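Local coordinates for FAD:protein FMN transferase (Vibrio cholerae, PDB 6NXI), which probably transfers the FMN moiety of FAD to the hydroxyl group of a threonine in a target flavoprotein, with magnesium as cofactor, at residues A[5-10]-A[20-25]; A[165-170]-A[184-189]; A[240-245]-A[275-280]; A[256-261]-A[294-299]. All blocks are in the same frame, centred on the assembly; numbering follows the deposited sequence. Where two conformers were deposited one is given.

Contact 1: A[5-10]-A[20-25]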
# COMPACT_ATOMS: atom_id res chain seq x y z
N ALA A 5 21.35 -5.42 24.36
CA ALA A 5 21.03 -4.50 23.22
C ALA A 5 19.81 -3.63 23.53
O ALA A 5 18.76 -4.19 23.92
CB ALA A 5 20.83 -5.28 21.94
N GLU A 6 19.93 -2.32 23.33
CA GLU A 6 18.91 -1.31 23.68
C GLU A 6 18.07 -1.06 22.42
O GLU A 6 18.64 -0.65 21.40
CB GLU A 6 19.55 -0.00 24.18
CG GLU A 6 18.51 1.06 24.57
CD GLU A 6 18.96 2.51 24.79
OE1 GLU A 6 20.18 2.75 24.97
OE2 GLU A 6 18.08 3.42 24.75
N GLN A 7 16.78 -1.37 22.50
CA GLN A 7 15.80 -1.06 21.43
C GLN A 7 15.15 0.27 21.78
O GLN A 7 14.75 0.46 22.95
CB GLN A 7 14.78 -2.19 21.27
CG GLN A 7 13.67 -1.84 20.28
CD GLN A 7 12.76 -3.03 20.08
OE1 GLN A 7 11.73 -3.17 20.72
NE2 GLN A 7 13.19 -3.93 19.22
N VAL A 8 15.01 1.16 20.81
CA VAL A 8 14.21 2.40 20.88
C VAL A 8 12.97 2.22 20.00
O VAL A 8 13.12 1.75 18.86
CB VAL A 8 15.06 3.57 20.38
CG1 VAL A 8 14.25 4.86 20.40
CG2 VAL A 8 16.37 3.70 21.14
N HIS A 9 11.80 2.56 20.52
CA HIS A 9 10.51 2.58 19.82
C HIS A 9 10.06 4.03 19.66
O HIS A 9 9.82 4.72 20.68
CB HIS A 9 9.55 1.68 20.57
CG HIS A 9 8.17 1.65 20.03
ND1 HIS A 9 7.11 1.15 20.76
CD2 HIS A 9 7.67 2.09 18.85
CE1 HIS A 9 6.01 1.27 20.05
NE2 HIS A 9 6.33 1.81 18.85
N LEU A 10 9.95 4.52 18.42
CA LEU A 10 9.34 5.81 18.12
C LEU A 10 7.95 5.61 17.54
O LEU A 10 7.76 4.66 16.76
CB LEU A 10 10.21 6.52 17.09
CG LEU A 10 11.68 6.70 17.47
CD1 LEU A 10 12.40 7.40 16.34
CD2 LEU A 10 11.84 7.47 18.77
N ASN A 20 5.22 3.24 13.66
CA ASN A 20 5.98 2.59 14.74
C ASN A 20 7.34 2.25 14.17
O ASN A 20 7.42 1.49 13.22
CB ASN A 20 5.31 1.37 15.31
CG ASN A 20 4.07 1.72 16.09
OD1 ASN A 20 4.14 2.29 17.19
ND2 ASN A 20 2.93 1.36 15.51
N ILE A 21 8.38 2.84 14.72
CA ILE A 21 9.75 2.57 14.26
C ILE A 21 10.49 1.99 15.46
O ILE A 21 10.45 2.60 16.53
CB ILE A 21 10.37 3.84 13.69
CG1 ILE A 21 9.57 4.23 12.43
CG2 ILE A 21 11.87 3.63 13.43
CD1 ILE A 21 9.71 5.64 12.07
N LYS A 22 11.13 0.85 15.28
CA LYS A 22 11.99 0.24 16.31
C LYS A 22 13.39 0.11 15.74
O LYS A 22 13.54 -0.29 14.58
CB LYS A 22 11.48 -1.12 16.78
CG LYS A 22 10.16 -1.04 17.51
CD LYS A 22 9.64 -2.44 17.91
CE LYS A 22 8.37 -2.36 18.73
NZ LYS A 22 7.93 -3.65 19.30
N TYR A 23 14.38 0.49 16.52
CA TYR A 23 15.77 0.34 16.04
C TYR A 23 16.65 -0.01 17.23
O TYR A 23 16.28 0.22 18.39
CB TYR A 23 16.24 1.57 15.25
CG TYR A 23 16.42 2.80 16.10
CD1 TYR A 23 15.39 3.71 16.24
CD2 TYR A 23 17.62 3.07 16.74
CE1 TYR A 23 15.52 4.83 17.04
CE2 TYR A 23 17.76 4.20 17.52
CZ TYR A 23 16.71 5.09 17.67
OH TYR A 23 16.82 6.21 18.44
N ILE A 24 17.83 -0.52 16.91
CA ILE A 24 18.80 -0.95 17.94
C ILE A 24 19.86 0.14 18.06
O ILE A 24 20.48 0.48 17.08
CB ILE A 24 19.40 -2.33 17.68
CG1 ILE A 24 18.30 -3.39 17.47
CG2 ILE A 24 20.30 -2.70 18.85
CD1 ILE A 24 17.26 -3.45 18.58
N GLN A 25 20.00 0.68 19.27
CA GLN A 25 21.00 1.72 19.58
C GLN A 25 22.37 1.13 19.27
O GLN A 25 22.62 -0.06 19.58
CB GLN A 25 20.81 2.16 21.04
CG GLN A 25 21.73 3.31 21.45
CD GLN A 25 21.43 4.59 20.70
OE1 GLN A 25 20.30 4.86 20.33
NE2 GLN A 25 22.44 5.44 20.52
O HOH W 1 22.23 -1.64 21.76
O HOH W 2 8.59 -2.73 22.14
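V8 stands over one face of the Y23 ring, its CB 3.8 Å from the ring centroid, a CH-pi contact. Y23 carries CG in the crowded position between its backbone N and carbonyl carbon (chi1 69°), which lays the ring alongside V8; L10 CD1 meets the ring edge at CE1, 4.1 Å away. On the other side of the hairpin H9 turns an edge to N20: NE2 donates to OD1 at 2.8 Å, with the acceptor in the imidazole plane but the donor tilted 27° from the carbonyl plane of the amide. K22 suits the place beside them, because its long chain sends CE over a face of the H9 ring while CD passes 3.6 Å from Q7 OE1. Beneath these groups lies the antiparallel pairing of strands 7-14 and 17-24, in which V8 with Y23 and L10 with I21 are hydrogen-bonded pairs. Farther out, S11 and E180 hold the two ends of the N20 amide, and helix 32-50 packs on L10, I21 and Y23, which face the interior, with V8 covering the ring at the more exposed end. The other face is mixed, polar at Q7, H9 and K22 beside apolar I24; the in-plane bond to N20 OD1 would favour this rotation of the imidazole.

Contact 2: A[165-170]-A[184-189]. With MG (magnesium ion), chain D.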
# COMPACT_ATOMS: atom_id res chain seq x y z
N VAL A 165 11.64 6.47 5.12
CA VAL A 165 12.14 6.40 6.52
C VAL A 165 13.27 5.36 6.65
O VAL A 165 14.29 5.64 7.35
CB VAL A 165 10.99 6.16 7.50
CG1 VAL A 165 11.48 5.79 8.88
CG2 VAL A 165 10.01 7.34 7.48
N ALA A 166 13.13 4.20 6.03
CA ALA A 166 14.15 3.11 6.08
C ALA A 166 15.45 3.68 5.50
O ALA A 166 16.53 3.52 6.11
CB ALA A 166 13.68 1.86 5.39
N ASP A 167 15.36 4.42 4.38
CA ASP A 167 16.59 4.99 3.78
C ASP A 167 17.19 6.06 4.69
O ASP A 167 18.43 6.12 4.77
CB ASP A 167 16.33 5.62 2.42
CG ASP A 167 16.00 4.62 1.34
OD1 ASP A 167 16.12 3.40 1.57
OD2 ASP A 167 15.64 5.07 0.25
N TYR A 168 16.37 6.85 5.36
CA TYR A 168 16.85 7.84 6.35
C TYR A 168 17.60 7.12 7.48
O TYR A 168 18.70 7.57 7.91
CB TYR A 168 15.73 8.73 6.88
CG TYR A 168 16.18 9.58 8.04
CD1 TYR A 168 17.12 10.57 7.86
CD2 TYR A 168 15.77 9.35 9.34
CE1 TYR A 168 17.55 11.36 8.90
CE2 TYR A 168 16.22 10.11 10.41
CZ TYR A 168 17.14 11.11 10.19
OH TYR A 168 17.57 11.84 11.26
N LEU A 169 17.02 6.04 8.02
CA LEU A 169 17.69 5.36 9.15
C LEU A 169 19.06 4.85 8.67
O LEU A 169 20.03 5.01 9.43
CB LEU A 169 16.81 4.25 9.69
CG LEU A 169 15.53 4.70 10.38
CD1 LEU A 169 14.76 3.47 10.83
CD2 LEU A 169 15.82 5.59 11.58
N GLN A 170 19.13 4.27 7.48
CA GLN A 170 20.42 3.81 6.90
C GLN A 170 21.39 4.98 6.80
O GLN A 170 22.59 4.81 7.12
CB GLN A 170 20.13 3.13 5.58
CG GLN A 170 19.45 1.80 5.80
CD GLN A 170 19.14 1.01 4.55
OE1 GLN A 170 18.45 0.00 4.64
NE2 GLN A 170 19.67 1.46 3.40
N GLU A 184 2.17 -1.55 6.95
CA GLU A 184 3.18 -1.81 5.90
C GLU A 184 4.54 -1.72 6.59
O GLU A 184 4.71 -0.80 7.45
CB GLU A 184 3.13 -0.73 4.82
CG GLU A 184 2.29 -1.15 3.61
CD GLU A 184 0.93 -1.75 3.85
OE1 GLU A 184 -0.07 -1.04 3.65
OE2 GLU A 184 0.85 -2.97 4.30
N ILE A 185 5.40 -2.69 6.34
CA ILE A 185 6.64 -2.88 7.12
C ILE A 185 7.87 -2.96 6.23
O ILE A 185 7.87 -3.56 5.16
CB ILE A 185 6.50 -4.14 7.98
CG1 ILE A 185 5.33 -4.02 8.94
CG2 ILE A 185 7.82 -4.43 8.67
CD1 ILE A 185 5.00 -5.33 9.64
N ARG A 186 8.97 -2.44 6.74
CA ARG A 186 10.28 -2.76 6.16
C ARG A 186 11.27 -3.05 7.29
O ARG A 186 11.28 -2.29 8.27
CB ARG A 186 10.78 -1.63 5.28
CG ARG A 186 12.08 -1.99 4.60
CD ARG A 186 12.27 -1.15 3.35
NE ARG A 186 13.67 -1.11 3.03
CZ ARG A 186 14.22 -0.28 2.16
NH1 ARG A 186 13.47 0.62 1.54
NH2 ARG A 186 15.54 -0.35 1.96
N LEU A 187 12.06 -4.10 7.11
CA LEU A 187 12.96 -4.63 8.16
C LEU A 187 14.40 -4.65 7.68
O LEU A 187 14.65 -4.90 6.48
CB LEU A 187 12.59 -6.08 8.44
CG LEU A 187 11.15 -6.39 8.77
CD1 LEU A 187 10.95 -7.89 8.91
CD2 LEU A 187 10.75 -5.63 10.05
N LYS A 188 15.32 -4.44 8.58
CA LYS A 188 16.74 -4.69 8.30
C LYS A 188 17.44 -5.20 9.56
O LYS A 188 17.17 -4.68 10.64
CB LYS A 188 17.46 -3.45 7.78
CG LYS A 188 18.77 -3.80 7.10
CD LYS A 188 19.49 -2.57 6.68
CE LYS A 188 20.58 -2.86 5.69
NZ LYS A 188 21.86 -2.97 6.41
N GLY A 189 18.29 -6.22 9.41
CA GLY A 189 19.19 -6.66 10.48
C GLY A 189 18.46 -7.42 11.54
O GLY A 189 17.58 -8.24 11.18
MG MG D . -1.36 -0.58 1.82
O HOH W 3 17.47 -2.27 3.49
O HOH W 4 -0.98 1.71 1.35
O HOH W 5 -1.25 -3.11 1.33
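A166 CB sits over one face of the R186 guanidinium, 3.8 Å from NE, and the small methyl lets the flat group lie close against the helix. R186 reaches this place with CG anti to its backbone N (chi1 -176°) and a chain extended as far as NE. D167 approaches the guanidinium obliquely, but the pairing is long and, because this aspartate is disordered over two conformers, doubtful. A firmer claim on the arginine comes from D163, one turn earlier on the same helix, which forms a salt bridge with NH1. Q170 crosses K188 at about a right angle, OE1 resting 3.4 Å from CD of the lysine chain, whose ammonium group goes on to a salt bridge with E175. Glutamine serves well here because its OE1 takes two donors, Y177 OH and a water at 2.7 Å. That water lies in the guanidinium plane and accepts from R186 NH2 at 3.1 Å, joining the two side chains indirectly. At the start of the strand, E184 OE1 binds a magnesium ion that D269 also ligates. Strand 184-188 runs between strands 177-181 and 220-225, with helix 157-171 nearly parallel to it, the segment axes 23° apart, over the side that carries R186 and K188; V165 and Y168 carry that helix onward against helix 32-50.

Contact 3: A[240-245]-A[275-280]. With FAD (flavin-adenine dinucleotide), chain B.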
# COMPACT_ATOMS: atom_id res chain seq x y z
N SER A 240 -16.00 -2.98 0.76
CA SER A 240 -14.63 -2.70 1.25
C SER A 240 -14.06 -1.58 0.41
O SER A 240 -14.65 -1.21 -0.62
CB SER A 240 -13.75 -3.90 1.19
OG SER A 240 -13.17 -4.09 -0.12
N HIS A 241 -12.93 -1.05 0.89
CA HIS A 241 -12.24 0.08 0.23
C HIS A 241 -11.45 -0.33 -1.01
O HIS A 241 -10.98 0.58 -1.68
CB HIS A 241 -11.30 0.76 1.22
CG HIS A 241 -10.20 -0.13 1.70
ND1 HIS A 241 -8.93 0.33 1.79
CD2 HIS A 241 -10.19 -1.40 2.17
CE1 HIS A 241 -8.16 -0.63 2.28
NE2 HIS A 241 -8.90 -1.71 2.52
N ILE A 242 -11.34 -1.63 -1.32
CA ILE A 242 -10.59 -2.09 -2.52
C ILE A 242 -11.57 -2.21 -3.67
O ILE A 242 -12.52 -3.00 -3.59
CB ILE A 242 -9.82 -3.39 -2.20
CG1 ILE A 242 -8.73 -3.10 -1.15
CG2 ILE A 242 -9.22 -3.98 -3.45
CD1 ILE A 242 -8.13 -4.36 -0.56
N ILE A 243 -11.37 -1.42 -4.71
CA ILE A 243 -12.30 -1.30 -5.86
C ILE A 243 -11.78 -2.15 -7.02
O ILE A 243 -10.58 -2.12 -7.34
CB ILE A 243 -12.45 0.20 -6.25
CG1 ILE A 243 -12.84 1.06 -5.03
CG2 ILE A 243 -13.42 0.34 -7.43
CD1 ILE A 243 -14.12 0.62 -4.32
N ASP A 244 -12.67 -2.85 -7.71
CA ASP A 244 -12.36 -3.58 -8.95
C ASP A 244 -12.53 -2.58 -10.09
O ASP A 244 -13.65 -2.12 -10.35
CB ASP A 244 -13.23 -4.82 -9.08
CG ASP A 244 -12.90 -5.65 -10.30
OD1 ASP A 244 -12.33 -5.10 -11.27
OD2 ASP A 244 -13.30 -6.83 -10.28
N PRO A 245 -11.46 -2.17 -10.77
CA PRO A 245 -11.58 -1.15 -11.82
C PRO A 245 -12.52 -1.55 -12.95
O PRO A 245 -13.06 -0.65 -13.58
CB PRO A 245 -10.13 -1.01 -12.32
CG PRO A 245 -9.33 -1.36 -11.10
CD PRO A 245 -10.05 -2.57 -10.55
N LEU A 275 -2.70 -7.71 -6.65
CA LEU A 275 -2.91 -9.16 -6.73
C LEU A 275 -4.26 -9.52 -6.07
O LEU A 275 -4.98 -10.41 -6.59
CB LEU A 275 -1.72 -9.90 -6.12
CG LEU A 275 -0.37 -9.66 -6.79
CD1 LEU A 275 0.70 -10.46 -6.06
CD2 LEU A 275 -0.37 -10.05 -8.26
N MET A 276 -4.65 -8.85 -4.99
CA MET A 276 -5.98 -9.08 -4.35
C MET A 276 -7.12 -8.87 -5.37
O MET A 276 -8.03 -9.71 -5.45
CB MET A 276 -6.15 -8.19 -3.13
CG MET A 276 -7.46 -8.41 -2.44
SD MET A 276 -7.18 -8.20 -0.64
CE MET A 276 -8.89 -8.44 -0.16
N VAL A 277 -7.06 -7.79 -6.14
CA VAL A 277 -8.10 -7.44 -7.14
C VAL A 277 -8.07 -8.48 -8.27
O VAL A 277 -9.16 -8.84 -8.81
CB VAL A 277 -7.93 -6.00 -7.67
CG1 VAL A 277 -8.85 -5.73 -8.84
CG2 VAL A 277 -8.10 -4.95 -6.57
N MET A 278 -6.89 -9.01 -8.61
CA MET A 278 -6.76 -10.02 -9.71
C MET A 278 -7.46 -11.33 -9.31
O MET A 278 -8.02 -12.00 -10.22
CB MET A 278 -5.30 -10.32 -10.04
CG MET A 278 -4.59 -9.17 -10.68
SD MET A 278 -2.90 -9.67 -11.19
CE MET A 278 -3.24 -10.32 -12.81
N GLY A 279 -7.46 -11.66 -8.02
CA GLY A 279 -7.96 -12.94 -7.53
C GLY A 279 -6.86 -13.98 -7.52
O GLY A 279 -5.74 -13.71 -8.02
N GLU A 280 -7.12 -15.11 -6.88
CA GLU A 280 -6.04 -16.07 -6.56
C GLU A 280 -5.52 -16.69 -7.87
O GLU A 280 -4.28 -16.86 -7.98
CB GLU A 280 -6.45 -17.07 -5.49
CG GLU A 280 -7.57 -18.01 -5.87
CD GLU A 280 -9.01 -17.52 -5.75
OE1 GLU A 280 -9.24 -16.30 -5.58
OE2 GLU A 280 -9.92 -18.39 -5.90
PA FAD B . -4.42 -0.86 0.39
O1A FAD B . -5.09 -2.19 0.41
O2A FAD B . -2.94 -0.79 0.37
O5B FAD B . -4.97 0.01 -0.83
C5B FAD B . -6.38 0.34 -0.75
C4B FAD B . -6.61 1.81 -1.02
O4B FAD B . -6.18 2.19 -2.35
C3B FAD B . -8.10 2.17 -0.95
O3B FAD B . -8.42 2.61 0.37
C2B FAD B . -8.24 3.26 -2.02
O2B FAD B . -7.86 4.52 -1.52
C1B FAD B . -7.25 2.80 -3.07
N9A FAD B . -7.73 1.83 -4.04
C8A FAD B . -8.88 1.03 -3.98
N7A FAD B . -8.93 0.18 -4.97
C5A FAD B . -7.82 0.44 -5.76
C6A FAD B . -7.37 -0.13 -6.96
N6A FAD B . -7.95 -1.17 -7.58
N1A FAD B . -6.19 0.34 -7.43
C2A FAD B . -5.59 1.36 -6.80
N3A FAD B . -5.93 1.97 -5.66
C4A FAD B . -7.08 1.46 -5.19
N1 FAD B . -6.74 8.68 5.57
C2 FAD B . -7.43 9.64 6.29
O2 FAD B . -8.50 9.34 6.87
N3 FAD B . -6.96 10.90 6.43
C4 FAD B . -5.79 11.32 5.85
O4 FAD B . -5.41 12.48 5.97
C4X FAD B . -5.06 10.36 5.07
N5 FAD B . -3.94 10.74 4.49
C5X FAD B . -3.26 9.80 3.74
C6 FAD B . -2.07 10.19 3.08
C7 FAD B . -1.33 9.32 2.31
C7M FAD B . -0.06 9.80 1.64
C8 FAD B . -1.77 7.98 2.20
C8M FAD B . -1.01 6.97 1.36
C9 FAD B . -2.95 7.58 2.84
C9A FAD B . -3.71 8.47 3.62
N10 FAD B . -4.90 8.11 4.25
C10 FAD B . -5.62 9.04 4.99
C1' FAD B . -5.37 6.71 4.21
C2' FAD B . -6.02 6.31 2.93
O2' FAD B . -7.21 7.06 2.71
C3' FAD B . -6.37 4.82 2.99
O3' FAD B . -7.32 4.53 4.00
C4' FAD B . -5.20 3.91 3.30
O4' FAD B . -4.05 4.38 2.61
C5' FAD B . -5.52 2.46 3.00
O5' FAD B . -4.29 1.70 3.12
P FAD B . -4.36 0.11 3.14
O1P FAD B . -5.42 -0.37 4.02
O2P FAD B . -2.91 -0.26 3.29
O3P FAD B . -4.90 -0.09 1.66
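The irregular backbone of 240-245 comes closest to the last turn of helix 265-278 at D244 and V277, CA atoms 6.0 Å apart, and no hydrogen bond joins the two segments. V277 carries the contact with its two branches: CG2 presses on I242 CG2 at 3.5 Å, tighter than usual for carbon, while CG1, anti to the backbone N (chi1 171°), reaches P245 CD at 3.8 Å. A beta-branched residue is apt here, since each methyl finds its own partner. M276 crosses I242 at about a right angle and brings its flexible thioether, SD, within 4.0 Å of CD1. H241 and the backbone of I243 turn to FAD. I243 N donates to adenine N7A at 2.9 Å, and the adenine amino group N6A donates to I243 O at 2.8 Å, a pair that reads the adenine edge. H241 ND1 shares a hydrogen bond of 2.7 Å with ribose O3B, which lies in the imidazole plane. S240 OG accepts from I242 N in an ST turn, shaping the loop just before these groups. Apolar contacts thus set the loop on the helix end, and the amide and carbonyl of I243 are left to recognise adenine by hydrogen bonding.

Contact 4: A[256-261]-A[294-299]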
# COMPACT_ATOMS: atom_id res chain seq x y z
N VAL A 256 -9.23 -13.19 0.92
CA VAL A 256 -9.36 -12.64 2.29
C VAL A 256 -8.20 -11.67 2.53
O VAL A 256 -8.43 -10.57 3.03
CB VAL A 256 -9.34 -13.78 3.32
CG1 VAL A 256 -9.20 -13.23 4.74
CG2 VAL A 256 -10.55 -14.68 3.16
N SER A 257 -6.99 -12.08 2.18
CA SER A 257 -5.79 -11.24 2.41
C SER A 257 -4.70 -11.64 1.43
O SER A 257 -4.61 -12.80 1.00
CB SER A 257 -5.32 -11.30 3.86
OG SER A 257 -4.70 -12.55 4.15
N VAL A 258 -3.79 -10.70 1.19
CA VAL A 258 -2.63 -10.94 0.33
C VAL A 258 -1.47 -10.30 1.05
O VAL A 258 -1.56 -9.09 1.35
CB VAL A 258 -2.82 -10.31 -1.06
CG1 VAL A 258 -1.60 -10.54 -1.90
CG2 VAL A 258 -4.09 -10.86 -1.75
N THR A 259 -0.45 -11.11 1.28
CA THR A 259 0.85 -10.67 1.83
C THR A 259 1.92 -10.79 0.74
O THR A 259 2.07 -11.86 0.16
CB THR A 259 1.24 -11.52 3.04
OG1 THR A 259 0.14 -11.45 3.95
CG2 THR A 259 2.50 -10.96 3.67
N VAL A 260 2.68 -9.70 0.51
CA VAL A 260 3.74 -9.62 -0.51
C VAL A 260 5.04 -9.19 0.17
O VAL A 260 5.03 -8.21 0.94
CB VAL A 260 3.35 -8.65 -1.64
CG1 VAL A 260 4.48 -8.53 -2.63
CG2 VAL A 260 2.06 -9.07 -2.33
N LEU A 261 6.12 -9.89 -0.16
CA LEU A 261 7.49 -9.41 0.15
C LEU A 261 8.12 -8.76 -1.09
O LEU A 261 8.00 -9.28 -2.20
CB LEU A 261 8.35 -10.58 0.60
CG LEU A 261 7.74 -11.50 1.64
CD1 LEU A 261 8.73 -12.63 1.99
CD2 LEU A 261 7.34 -10.73 2.86
N VAL A 294 4.51 -14.27 -2.43
CA VAL A 294 3.13 -13.89 -2.07
C VAL A 294 2.47 -15.03 -1.30
O VAL A 294 2.65 -16.21 -1.70
CB VAL A 294 2.28 -13.55 -3.31
CG1 VAL A 294 0.91 -13.03 -2.90
CG2 VAL A 294 3.01 -12.56 -4.19
N LEU A 295 1.67 -14.66 -0.31
CA LEU A 295 0.73 -15.57 0.37
C LEU A 295 -0.66 -14.98 0.24
O LEU A 295 -0.93 -13.88 0.75
CB LEU A 295 1.14 -15.75 1.83
CG LEU A 295 0.28 -16.75 2.60
CD1 LEU A 295 0.52 -18.15 2.10
CD2 LEU A 295 0.57 -16.64 4.09
N MET A 296 -1.55 -15.74 -0.38
CA MET A 296 -2.95 -15.32 -0.47
C MET A 296 -3.78 -16.27 0.35
O MET A 296 -3.59 -17.50 0.18
CB MET A 296 -3.48 -15.40 -1.88
CG MET A 296 -2.88 -14.41 -2.76
SD MET A 296 -4.04 -14.41 -4.12
CE MET A 296 -3.01 -13.68 -5.35
N ILE A 297 -4.62 -15.71 1.18
CA ILE A 297 -5.62 -16.49 1.94
C ILE A 297 -6.96 -16.30 1.27
O ILE A 297 -7.36 -15.16 1.03
CB ILE A 297 -5.62 -16.03 3.40
CG1 ILE A 297 -4.23 -16.24 4.01
CG2 ILE A 297 -6.72 -16.78 4.14
CD1 ILE A 297 -4.13 -15.74 5.38
N VAL A 298 -7.64 -17.40 0.96
CA VAL A 298 -8.92 -17.34 0.22
C VAL A 298 -9.95 -18.13 0.99
O VAL A 298 -9.58 -19.11 1.68
CB VAL A 298 -8.80 -17.81 -1.24
CG1 VAL A 298 -7.49 -17.28 -1.83
CG2 VAL A 298 -8.91 -19.30 -1.41
N LYS A 299 -11.17 -17.64 0.91
CA LYS A 299 -12.37 -18.30 1.49
C LYS A 299 -12.80 -19.41 0.53
O LYS A 299 -13.09 -19.08 -0.62
CB LYS A 299 -13.46 -17.24 1.71
CG LYS A 299 -14.77 -17.76 2.29
CD LYS A 299 -14.76 -17.88 3.80
CE LYS A 299 -15.94 -18.68 4.30
NZ LYS A 299 -15.68 -20.14 4.23
O HOH W 6 -2.12 -13.09 3.31
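V258 and V294 both hold CG1 anti to their backbone N (chi1 178° and -174°), and these methyls meet at 3.7 Å across two neighbouring strands of the protein's large antiparallel sheet. M296 places CG beside its own backbone N and runs alongside V258, pointing the same way, with CG 3.9 Å from V258 CG2. V260 and V294 likewise lie side by side. Beta-branched valines favour extended backbone and give this face a compact apolar surface, on which helix 265-278 packs through L271, A272, L275 and M276, while helix 280-289 covers M296 and V298. The strands are joined by backbone bonds between T259 and L295 in both directions, and by I297 N donating to S257 O. Regular pairing breaks at a classic beta bulge, where V256 and S257 both face I297: V256 N donates to I297 O at 2.7 Å, whereas the bond from S257 N to the same oxygen is weak at 3.3 Å. V256, with helical rather than extended torsions, turns its side chain toward the partner strand, and CG2 touches K299 CB at 4.1 Å. On the face opposite the valines, the hydroxyls of S257 and T259 both reach a water held between them. It lies 2.8 Å from S257 OG and 2.9 Å from T259 OG1, and donates to L295 O at 2.9 Å.

In the fold
From the N terminus, contact 1 closes the short beta hairpin that forms one edge of the eight-stranded sheet. Contact 2 follows in series, bringing the chain back from helix 157-171 through strand 177-181 to strand 184-188; V165 and L169 of that helix pack on I21, so contacts 1 and 2 touch. Contacts 3 and 4 interleave: 240-245 waits for the end of helix 265-278, and within that span 256-261 begins a loop completed only at 294-299. They touch through M276 on V258 and L275 on V294, tying the FAD-binding loop and helix to the far half of the sheet. Contacts 1 and 3 stand about 35 Å apart, centre to centre, on opposite sides of the chain's centre.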